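Local coordinates for oligopeptide ABC transporter, periplasmic oligopeptide-binding protein, putative (Thermotoga maritima MSB8, PDB 5IPW) that probably binds oligopeptides in the periplasm and delivers them to an ABC transporter for uptake, at residues 18-23 against 264-270; 57-63 against 629-633; 551-555 against 581-587. One frame throughout, in Å; residues are numbered along the deposited sequence.

Contact 1 of 3, residues 18-23 against 264-270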
loop_
_atom_site.group_PDB
_atom_site.type_symbol
_atom_site.label_atom_id
_atom_site.label_comp_id
_atom_site.label_asym_id
_atom_site.label_seq_id
_atom_site.Cartn_x
_atom_site.Cartn_y
_atom_site.Cartn_z
ATOM N N ILE A 18 9.799 30.757 10.109
ATOM C CA ILE A 18 9.108 31.165 8.909
ATOM C C ILE A 18 8.471 32.504 9.255
ATOM O O ILE A 18 7.548 32.558 10.071
ATOM C CB ILE A 18 8.033 30.145 8.509
ATOM C CG1 ILE A 18 8.678 28.812 8.157
ATOM C CG2 ILE A 18 7.238 30.645 7.315
ATOM C CD1 ILE A 18 7.739 27.639 8.280
ATOM N N THR A 19 8.971 33.575 8.647
ATOM C CA THR A 19 8.589 34.938 9.038
ATOM C C THR A 19 7.631 35.621 8.056
ATOM O O THR A 19 7.156 36.729 8.316
ATOM C CB THR A 19 9.841 35.831 9.191
ATOM O OG1 THR A 19 10.502 35.972 7.926
ATOM C CG2 THR A 19 10.819 35.227 10.206
ATOM N N GLU A 20 7.335 34.951 6.947
ATOM C CA GLU A 20 6.693 35.590 5.811
ATOM C C GLU A 20 6.068 34.498 4.955
ATOM O O GLU A 20 6.650 33.415 4.812
ATOM C CB GLU A 20 7.763 36.321 5.005
ATOM C CG GLU A 20 7.395 37.713 4.536
ATOM C CD GLU A 20 8.503 38.343 3.700
ATOM O OE1 GLU A 20 9.701 38.094 3.986
ATOM O OE2 GLU A 20 8.177 39.086 2.750
ATOM N N TYR A 21 4.890 34.767 4.392
ATOM C CA TYR A 21 4.240 33.806 3.497
ATOM C C TYR A 21 4.265 34.291 2.066
ATOM O O TYR A 21 4.154 35.491 1.811
ATOM C CB TYR A 21 2.800 33.545 3.910
ATOM C CG TYR A 21 2.653 32.820 5.215
ATOM C CD1 TYR A 21 3.350 31.653 5.459
ATOM C CD2 TYR A 21 1.776 33.284 6.198
ATOM C CE1 TYR A 21 3.208 30.979 6.653
ATOM C CE2 TYR A 21 1.623 32.613 7.402
ATOM C CZ TYR A 21 2.348 31.462 7.620
ATOM O OH TYR A 21 2.223 30.774 8.799
ATOM N N HIS A 22 4.402 33.345 1.141
ATOM C CA HIS A 22 4.484 33.644 -0.284
ATOM C C HIS A 22 3.468 32.815 -1.045
ATOM O O HIS A 22 2.954 31.834 -0.519
ATOM C CB HIS A 22 5.891 33.352 -0.788
ATOM C CG HIS A 22 6.953 34.071 -0.021
ATOM N ND1 HIS A 22 7.220 35.412 -0.202
ATOM C CD2 HIS A 22 7.795 33.644 0.947
ATOM C CE1 HIS A 22 8.189 35.777 0.618
ATOM N NE2 HIS A 22 8.552 34.725 1.330
ATOM N N GLU A 23 3.186 33.210 -2.281
ATOM C CA GLU A 23 2.135 32.574 -3.074
ATOM C C GLU A 23 2.526 32.543 -4.525
ATOM O O GLU A 23 3.401 33.292 -4.942
ATOM C CB GLU A 23 0.836 33.366 -2.935
ATOM C CG GLU A 23 0.830 34.675 -3.726
ATOM C CD GLU A 23 -0.175 35.690 -3.217
ATOM O OE1 GLU A 23 -1.055 35.289 -2.448
ATOM O OE2 GLU A 23 -0.095 36.884 -3.578
ATOM N N VAL A 264 2.628 24.822 3.742
ATOM C CA VAL A 264 3.680 25.636 3.163
ATOM C C VAL A 264 5.035 24.939 3.225
ATOM O O VAL A 264 5.201 23.901 3.858
ATOM C CB VAL A 264 3.800 27.003 3.869
ATOM C CG1 VAL A 264 2.473 27.752 3.839
ATOM C CG2 VAL A 264 4.266 26.839 5.315
ATOM N N ASP A 265 5.967 25.534 2.501
ATOM C CA ASP A 265 7.404 25.282 2.557
ATOM C C ASP A 265 8.047 25.643 3.861
ATOM O O ASP A 265 7.501 26.413 4.638
ATOM C CB ASP A 265 8.081 26.256 1.586
ATOM C CG ASP A 265 8.479 25.626 0.349
ATOM O OD1 ASP A 265 8.176 24.432 0.190
ATOM O OD2 ASP A 265 9.098 26.322 -0.468
ATOM N N ILE A 266 9.281 25.186 4.028
ATOM C CA ILE A 266 10.155 25.747 5.047
ATOM C C ILE A 266 10.425 27.244 4.833
ATOM O O ILE A 266 10.702 27.946 5.788
ATOM C CB ILE A 266 11.480 24.956 5.205
ATOM C CG1 ILE A 266 12.281 24.902 3.905
ATOM C CG2 ILE A 266 11.191 23.542 5.686
ATOM C CD1 ILE A 266 13.607 24.172 4.030
ATOM N N GLU A 267 10.358 27.739 3.602
ATOM C CA GLU A 267 10.457 29.189 3.348
ATOM C C GLU A 267 9.110 29.923 3.349
ATOM O O GLU A 267 9.045 31.094 2.986
ATOM C CB GLU A 267 11.164 29.455 2.012
ATOM C CG GLU A 267 12.650 29.106 1.996
ATOM C CD GLU A 267 13.501 30.101 2.776
ATOM O OE1 GLU A 267 13.605 31.264 2.345
ATOM O OE2 GLU A 267 14.068 29.715 3.826
ATOM N N GLY A 268 8.034 29.252 3.735
ATOM C CA GLY A 268 6.708 29.888 3.756
ATOM C C GLY A 268 5.968 30.018 2.423
ATOM O O GLY A 268 4.951 30.710 2.353
ATOM N N ASN A 269 6.461 29.374 1.367
ATOM C CA ASN A 269 5.699 29.257 0.116
ATOM C C ASN A 269 4.460 28.362 0.288
ATOM O O ASN A 269 4.577 27.206 0.680
ATOM C CB ASN A 269 6.569 28.678 -1.013
ATOM C CG ASN A 269 7.760 29.555 -1.349
ATOM O OD1 ASN A 269 7.609 30.735 -1.639
ATOM N ND2 ASN A 269 8.958 28.975 -1.310
ATOM N N GLN A 270 3.283 28.910 -0.011
ATOM C CA GLN A 270 2.043 28.145 0.002
ATOM C C GLN A 270 2.041 27.135 -1.138
ATOM O O GLN A 270 2.114 27.499 -2.312
ATOM C CB GLN A 270 0.823 29.061 -0.148
ATOM C CG GLN A 270 -0.498 28.300 -0.208
ATOM C CD GLN A 270 -1.683 29.156 -0.626
ATOM O OE1 GLN A 270 -1.546 30.075 -1.437
ATOM N NE2 GLN A 270 -2.864 28.836 -0.094
HETATM O O HOH W 1 11.287 33.273 2.680
#

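Contact 2 of 3, residues 57-63 against 629-633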
loop_
_atom_site.group_PDB
_atom_site.type_symbol
_atom_site.label_atom_id
_atom_site.label_comp_id
_atom_site.label_asym_id
_atom_site.label_seq_id
_atom_site.Cartn_x
_atom_site.Cartn_y
_atom_site.Cartn_z
ATOM N N GLY A 57 11.401 24.881 -3.727
ATOM C CA GLY A 57 10.916 24.937 -5.106
ATOM C C GLY A 57 10.522 26.313 -5.601
ATOM O O GLY A 57 10.569 27.285 -4.861
ATOM N N GLN A 58 10.135 26.375 -6.872
ATOM C CA GLN A 58 9.694 27.605 -7.531
ATOM C C GLN A 58 8.277 27.415 -8.011
ATOM O O GLN A 58 7.881 26.308 -8.384
ATOM C CB GLN A 58 10.577 27.928 -8.729
ATOM C CG GLN A 58 12.007 28.262 -8.363
ATOM C CD GLN A 58 12.902 28.383 -9.581
ATOM O OE1 GLN A 58 13.178 27.397 -10.259
ATOM N NE2 GLN A 58 13.365 29.597 -9.862
ATOM N N PHE A 59 7.517 28.502 -7.997
ATOM C CA PHE A 59 6.113 28.462 -8.369
ATOM C C PHE A 59 5.955 28.479 -9.885
ATOM O O PHE A 59 6.675 29.195 -10.589
ATOM C CB PHE A 59 5.374 29.676 -7.811
ATOM C CG PHE A 59 5.047 29.580 -6.360
ATOM C CD1 PHE A 59 4.225 28.567 -5.895
ATOM C CD2 PHE A 59 5.523 30.529 -5.459
ATOM C CE1 PHE A 59 3.906 28.478 -4.553
ATOM C CE2 PHE A 59 5.208 30.448 -4.116
ATOM C CZ PHE A 59 4.392 29.424 -3.662
ATOM N N GLY A 60 4.997 27.698 -10.368
ATOM C CA GLY A 60 4.514 27.814 -11.726
ATOM C C GLY A 60 4.412 26.492 -12.434
ATOM O O GLY A 60 4.670 25.441 -11.847
ATOM N N GLY A 61 4.005 26.560 -13.702
ATOM C CA GLY A 61 4.105 25.435 -14.620
ATOM C C GLY A 61 2.869 24.573 -14.724
ATOM O O GLY A 61 1.958 24.649 -13.891
ATOM N N THR A 62 2.846 23.759 -15.777
ATOM C CA THR A 62 1.798 22.778 -15.993
ATOM C C THR A 62 2.460 21.422 -16.105
ATOM O O THR A 62 3.303 21.194 -16.968
ATOM C CB THR A 62 0.955 23.067 -17.257
ATOM O OG1 THR A 62 0.271 24.319 -17.110
ATOM C CG2 THR A 62 -0.092 21.984 -17.479
ATOM N N TRP A 63 2.050 20.533 -15.216
ATOM C CA TRP A 63 2.595 19.205 -15.098
ATOM C C TRP A 63 1.803 18.296 -16.037
ATOM O O TRP A 63 0.625 18.001 -15.791
ATOM C CB TRP A 63 2.492 18.778 -13.622
ATOM C CG TRP A 63 2.791 17.360 -13.267
ATOM C CD1 TRP A 63 3.292 16.369 -14.070
ATOM C CD2 TRP A 63 2.634 16.783 -11.973
ATOM N NE1 TRP A 63 3.431 15.195 -13.348
ATOM C CE2 TRP A 63 3.040 15.432 -12.058
ATOM C CE3 TRP A 63 2.193 17.282 -10.741
ATOM C CZ2 TRP A 63 3.007 14.579 -10.961
ATOM C CZ3 TRP A 63 2.155 16.436 -9.661
ATOM C CH2 TRP A 63 2.561 15.096 -9.772
ATOM N N PHE A 629 6.416 18.709 -5.314
ATOM C CA PHE A 629 7.101 18.606 -6.607
ATOM C C PHE A 629 7.103 19.981 -7.224
ATOM O O PHE A 629 6.180 20.757 -6.994
ATOM C CB PHE A 629 6.369 17.678 -7.572
ATOM C CG PHE A 629 6.380 16.221 -7.186
ATOM C CD1 PHE A 629 7.189 15.730 -6.170
ATOM C CD2 PHE A 629 5.599 15.327 -7.899
ATOM C CE1 PHE A 629 7.186 14.381 -5.847
ATOM C CE2 PHE A 629 5.605 13.975 -7.600
ATOM C CZ PHE A 629 6.390 13.502 -6.564
ATOM N N PHE A 630 8.130 20.288 -8.006
ATOM C CA PHE A 630 8.129 21.522 -8.784
ATOM C C PHE A 630 8.838 21.411 -10.122
ATOM O O PHE A 630 9.607 20.486 -10.358
ATOM C CB PHE A 630 8.712 22.688 -7.973
ATOM C CG PHE A 630 10.224 22.696 -7.871
ATOM C CD1 PHE A 630 10.876 21.887 -6.956
ATOM C CD2 PHE A 630 10.981 23.559 -8.643
ATOM C CE1 PHE A 630 12.257 21.921 -6.830
ATOM C CE2 PHE A 630 12.362 23.596 -8.524
ATOM C CZ PHE A 630 13.002 22.771 -7.618
ATOM N N ILE A 631 8.556 22.391 -10.977
ATOM C CA ILE A 631 9.181 22.537 -12.281
ATOM C C ILE A 631 10.107 23.745 -12.241
ATOM O O ILE A 631 9.686 24.846 -11.881
ATOM C CB ILE A 631 8.111 22.763 -13.381
ATOM C CG1 ILE A 631 7.188 21.553 -13.477
ATOM C CG2 ILE A 631 8.749 23.016 -14.742
ATOM C CD1 ILE A 631 5.820 21.888 -14.023
ATOM N N GLU A 632 11.355 23.552 -12.648
ATOM C CA GLU A 632 12.318 24.649 -12.661
ATOM C C GLU A 632 11.807 25.803 -13.515
ATOM O O GLU A 632 11.221 25.582 -14.564
ATOM C CB GLU A 632 13.667 24.168 -13.181
ATOM C CG GLU A 632 14.357 23.221 -12.218
ATOM C CD GLU A 632 15.637 22.621 -12.758
ATOM O OE1 GLU A 632 15.882 22.692 -13.980
ATOM O OE2 GLU A 632 16.398 22.051 -11.943
ATOM N N GLN A 633 12.005 27.026 -13.036
ATOM C CA GLN A 633 11.630 28.228 -13.769
ATOM C C GLN A 633 12.893 28.993 -14.130
ATOM O O GLN A 633 13.021 29.467 -15.256
ATOM C CB GLN A 633 10.703 29.125 -12.939
ATOM C CG GLN A 633 9.483 28.431 -12.349
ATOM C CD GLN A 633 8.459 28.005 -13.395
ATOM O OE1 GLN A 633 7.913 28.838 -14.112
ATOM N NE2 GLN A 633 8.175 26.703 -13.466
HETATM O O HOH W 2 6.687 24.198 -10.255
#

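Contact 3 of 3, residues 551-555 against 581-587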
loop_
_atom_site.group_PDB
_atom_site.type_symbol
_atom_site.label_atom_id
_atom_site.label_comp_id
_atom_site.label_asym_id
_atom_site.label_seq_id
_atom_site.Cartn_x
_atom_site.Cartn_y
_atom_site.Cartn_z
ATOM N N VAL A 551 5.202 -22.777 17.354
ATOM C CA VAL A 551 5.697 -21.505 16.859
ATOM C C VAL A 551 4.661 -20.782 15.969
ATOM O O VAL A 551 4.678 -19.552 15.867
ATOM C CB VAL A 551 7.047 -21.715 16.135
ATOM C CG1 VAL A 551 6.859 -22.408 14.794
ATOM C CG2 VAL A 551 7.793 -20.401 15.990
ATOM N N VAL A 552 3.759 -21.542 15.344
ATOM C CA VAL A 552 2.638 -20.963 14.594
ATOM C C VAL A 552 1.621 -20.328 15.540
ATOM O O VAL A 552 1.189 -19.198 15.322
ATOM C CB VAL A 552 1.942 -22.016 13.702
ATOM C CG1 VAL A 552 0.663 -21.469 13.088
ATOM C CG2 VAL A 552 2.878 -22.483 12.596
ATOM N N TYR A 553 1.235 -21.048 16.590
ATOM C CA TYR A 553 0.321 -20.498 17.596
ATOM C C TYR A 553 0.874 -19.214 18.208
ATOM O O TYR A 553 0.116 -18.384 18.715
ATOM C CB TYR A 553 0.061 -21.503 18.721
ATOM C CG TYR A 553 -0.868 -22.662 18.394
ATOM C CD1 TYR A 553 -1.919 -22.528 17.484
ATOM C CD2 TYR A 553 -0.723 -23.887 19.043
ATOM C CE1 TYR A 553 -2.769 -23.587 17.211
ATOM C CE2 TYR A 553 -1.570 -24.949 18.776
ATOM C CZ TYR A 553 -2.592 -24.794 17.860
ATOM O OH TYR A 553 -3.438 -25.844 17.591
ATOM N N ARG A 554 2.198 -19.073 18.175
ATOM C CA ARG A 554 2.876 -17.896 18.707
ATOM C C ARG A 554 2.665 -16.682 17.802
ATOM O O ARG A 554 2.344 -15.591 18.282
ATOM C CB ARG A 554 4.378 -18.187 18.893
ATOM C CG ARG A 554 4.964 -17.709 20.217
ATOM C CD ARG A 554 4.098 -18.082 21.419
ATOM N NE ARG A 554 3.499 -19.415 21.294
ATOM C CZ ARG A 554 2.400 -19.823 21.932
ATOM N NH1 ARG A 554 1.744 -19.015 22.760
ATOM N NH2 ARG A 554 1.947 -21.056 21.736
ATOM N N LEU A 555 2.840 -16.879 16.495
ATOM C CA LEU A 555 2.577 -15.825 15.505
ATOM C C LEU A 555 1.173 -15.238 15.629
ATOM O O LEU A 555 0.972 -14.054 15.374
ATOM C CB LEU A 555 2.783 -16.342 14.080
ATOM C CG LEU A 555 4.222 -16.401 13.582
ATOM C CD1 LEU A 555 4.287 -17.150 12.262
ATOM C CD2 LEU A 555 4.815 -15.009 13.424
ATOM N N ILE A 581 10.560 -15.496 13.983
ATOM C CA ILE A 581 9.885 -16.775 13.805
ATOM C C ILE A 581 9.934 -17.238 12.340
ATOM O O ILE A 581 10.414 -18.330 12.044
ATOM C CB ILE A 581 8.439 -16.700 14.331
ATOM C CG1 ILE A 581 8.459 -16.731 15.867
ATOM C CG2 ILE A 581 7.605 -17.836 13.758
ATOM C CD1 ILE A 581 7.126 -16.468 16.544
ATOM N N HIS A 582 9.477 -16.396 11.423
ATOM C CA HIS A 582 9.544 -16.711 9.992
ATOM C C HIS A 582 10.968 -16.950 9.485
ATOM O O HIS A 582 11.164 -17.467 8.383
ATOM C CB HIS A 582 8.913 -15.586 9.159
ATOM C CG HIS A 582 7.425 -15.680 9.026
ATOM N ND1 HIS A 582 6.814 -16.253 7.930
ATOM C CD2 HIS A 582 6.426 -15.266 9.842
ATOM C CE1 HIS A 582 5.503 -16.191 8.080
ATOM N NE2 HIS A 582 5.241 -15.596 9.230
ATOM N N ARG A 583 11.955 -16.533 10.268
ATOM C CA ARG A 583 13.360 -16.684 9.910
ATOM C C ARG A 583 13.840 -18.074 10.281
ATOM O O ARG A 583 14.480 -18.754 9.488
ATOM C CB ARG A 583 14.178 -15.646 10.671
ATOM C CG ARG A 583 15.493 -15.259 10.039
ATOM C CD ARG A 583 15.961 -13.935 10.622
ATOM N NE ARG A 583 16.041 -13.963 12.088
ATOM C CZ ARG A 583 15.945 -12.901 12.890
ATOM N NH1 ARG A 583 15.748 -11.681 12.402
ATOM N NH2 ARG A 583 16.034 -13.067 14.205
ATOM N N GLU A 584 13.520 -18.475 11.506
ATOM C CA GLU A 584 13.913 -19.770 12.043
ATOM C C GLU A 584 13.173 -20.932 11.363
ATOM O O GLU A 584 13.755 -21.996 11.146
ATOM C CB GLU A 584 13.712 -19.777 13.563
ATOM C CG GLU A 584 14.785 -18.968 14.285
ATOM C CD GLU A 584 14.387 -18.508 15.675
ATOM O OE1 GLU A 584 15.259 -17.945 16.368
ATOM O OE2 GLU A 584 13.220 -18.697 16.081
ATOM N N ASN A 585 11.900 -20.717 11.033
ATOM C CA ASN A 585 11.128 -21.638 10.195
ATOM C C ASN A 585 10.993 -21.014 8.820
ATOM O O ASN A 585 10.740 -19.828 8.714
ATOM C CB ASN A 585 9.738 -21.854 10.772
ATOM C CG ASN A 585 9.761 -22.217 12.246
ATOM O OD1 ASN A 585 9.625 -23.381 12.604
ATOM N ND2 ASN A 585 9.926 -21.218 13.111
ATOM N N LEU A 586 11.158 -21.790 7.763
ATOM C CA LEU A 586 11.106 -21.217 6.415
ATOM C C LEU A 586 9.899 -21.716 5.630
ATOM O O LEU A 586 10.040 -22.310 4.557
ATOM C CB LEU A 586 12.418 -21.489 5.671
ATOM C CG LEU A 586 13.345 -20.288 5.469
ATOM C CD1 LEU A 586 13.549 -19.489 6.743
ATOM C CD2 LEU A 586 14.682 -20.768 4.930
ATOM N N TRP A 587 8.711 -21.436 6.163
ATOM C CA TRP A 587 7.459 -21.905 5.565
ATOM C C TRP A 587 7.235 -21.392 4.153
ATOM O O TRP A 587 6.623 -22.071 3.338
ATOM C CB TRP A 587 6.284 -21.492 6.417
ATOM C CG TRP A 587 6.280 -22.116 7.746
ATOM C CD1 TRP A 587 6.187 -23.446 8.032
ATOM C CD2 TRP A 587 6.350 -21.436 8.994
ATOM N NE1 TRP A 587 6.195 -23.635 9.389
ATOM C CE2 TRP A 587 6.291 -22.415 10.005
ATOM C CE3 TRP A 587 6.452 -20.089 9.357
ATOM C CZ2 TRP A 587 6.337 -22.090 11.359
ATOM C CZ3 TRP A 587 6.494 -19.765 10.698
ATOM C CH2 TRP A 587 6.439 -20.761 11.686
#

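Contact 1 of 3, residues 18-23 against 264-270
His22 and Asn269 pair as an isolated parallel beta bridge, which ties the loop between helices 7-14 and 25-32 to the Asp265-Gly268 turn that follows from strand 263-265. Two backbone bonds make it: His22 N gives its proton to Gly268 O at 3.0 Å, and Gln270 N gives one to His22 O, also at 3.0 Å. Beside the bridge, Ile18 lies against the turn. Its CG1 comes against Ile266 O at 3.2 Å, while CG2, on the opposite side from the backbone N, rests 3.7 Å from Gly268 CA. Tyr10 of helix 7-14 touches both isoleucines. The receiving loop is a type I turn from Asp265 to Gly268 with a G1 bulge: Gly268 N bonds to Asp265 O, Asp265 N to Asn269 O, and Gly268 takes the positive phi that calls for glycine. Tyr21 presents its ring edge, CD1, to Gly268 O at 3.6 Å; Leu43 and Pro47 also pack on this tyrosine. The His22 ring, with CG held beside the backbone N (chi1 -55°), turns back toward the turn, and its CD2 edge meets Glu267 O in the ring plane at 3.5 Å. A water donates to Glu267 O and Glu267 OE1 and reaches His22 NE2 only weakly. Asn269 OD1 lies 3.2 Å from His22 CB, the amide and imidazole planes 48° apart. The other end of that amide is fixed: Asn269 ND2 donates to Asp265 OD2 at 2.8 Å, almost straight (174°) and on the anti side of the carboxylate, whose OD2 is also hydrogen-bonded to Tyr273 OH. At the far end Gln270 donates from NE2 to the carbonyls of Phe261 and Pro259, and Glu23 forms a salt bridge with Arg42.

Contact 2 of 3, residues 57-63 against 629-633
The short C-terminal strand 630-631, paired antiparallel with strand 605-606, is set against the glycine-rich lead-in to strand 62-67, and Phe630 makes the junction by lying against Gly57. Gly57 CA stands over one face of the ring, 3.5 Å from the centroid of Phe630, a CH-pi contact. CG of Phe630 sits in the crowded position between the backbone N and carbonyl carbon (chi1 77°), which turns the ring toward Gly57; Gln58 N follows at 3.4 Å from Phe630 CD2. Cutting this side chain back to alanine is likely to leave Gly57 CA without the aromatic face it lies on and to open a gap beside Gln58 N. Beyond it the side chains of Gln58 and Gln633 run side by side with opposed headings. Gln58 OE1 accepts from Gln633 N at 3.0 Å, with a nearly straight bond (176°) whose donor stands above the amide carbonyl plane. Gln633 bends at chi2, laying CG 3.4 Å from Phe59 O and bringing NE2 back onto Ile631 O at 2.9 Å. An early segment, 57-63, and the C-terminal residues meet here, consistent with the type 2 periplasmic-binding fold, in which the first lobe is built from both terminal parts of the chain. A water fills the join between the backbones: it accepts from Ile631 N at 2.7 Å and lies in donating position to Gln58 O and Gly60 O, though its two protons cannot serve every acceptor nearby. Ile631 reaches across with CD1, 3.9 Å from Thr62 N, while its side chain also touches Phe605. Farther along, Trp63 CH2 meets the edge of the Phe629 ring at CD2, 3.6 Å away; the planes are inclined at 59°, an oblique pairing. Trp63 NE1 bonds to Met299 O, and strand 62-67 runs alongside strand 276-281.

Contact 3 of 3, residues 551-555 against 581-587
Val551 and Leu555, one turn apart on helix 550-564, hold Ile581 of helix 568-584 in the tight, buried part of this contact. Ile581 CG2 lies 3.4 Å from Val551 CG2 and 3.7 Å from Leu555 CG. Val551 CG1, set between the backbone N and carbonyl carbon (chi1 72°), points instead at the edge of the Trp587 indole, reaching CZ2 at 3.5 Å in the ring plane; Val552 CG2 approaches the same CZ2 obliquely at 3.7 Å. Trp518 stacks on Trp587. Leu555 CD1 comes to 3.5 Å from NE2 of His582, whose N-H mate is the carbonyl of Ile507. Asn585, just past the helix end, packs its CB over one face of Trp587 and donates from ND2 to Ile581 O at 3.1 Å, so that this carbonyl, also bonded by Asn585 N, is gripped twice. The looser flank belongs to partly exposed Arg554: its CB comes nearest, 4.0 Å from Ile581 CD1, while the bent chain carries the guanidinium away to salt bridges with Glu550 and Asp557. With a very short link, the two helices form a helical hairpin packed through Val551, Leu555 and Ile581, Trp587 closing one end before strand 589-591 of the five-stranded mixed sheet.

Overall arrangement
Contacts 1 and 2 are neighbours, their centres 16 Å apart, and Phe59 joins them: its ring rests on Gln270, Asn269 and the backbone of Glu23, so the N-terminal loop, the turn after strand 263-265 and the C-terminal end form one packed region. Their segments alternate along the chain. Contact 3 belongs to the opposite side of the molecule, its centre 51 Å from that of contact 1 and 50 Å from that of contact 2; nearest atoms stay about 36 Å and 33 Å apart. In this family peptide probably binds in a cleft between lobes; none of the three contacts contains a bound ligand.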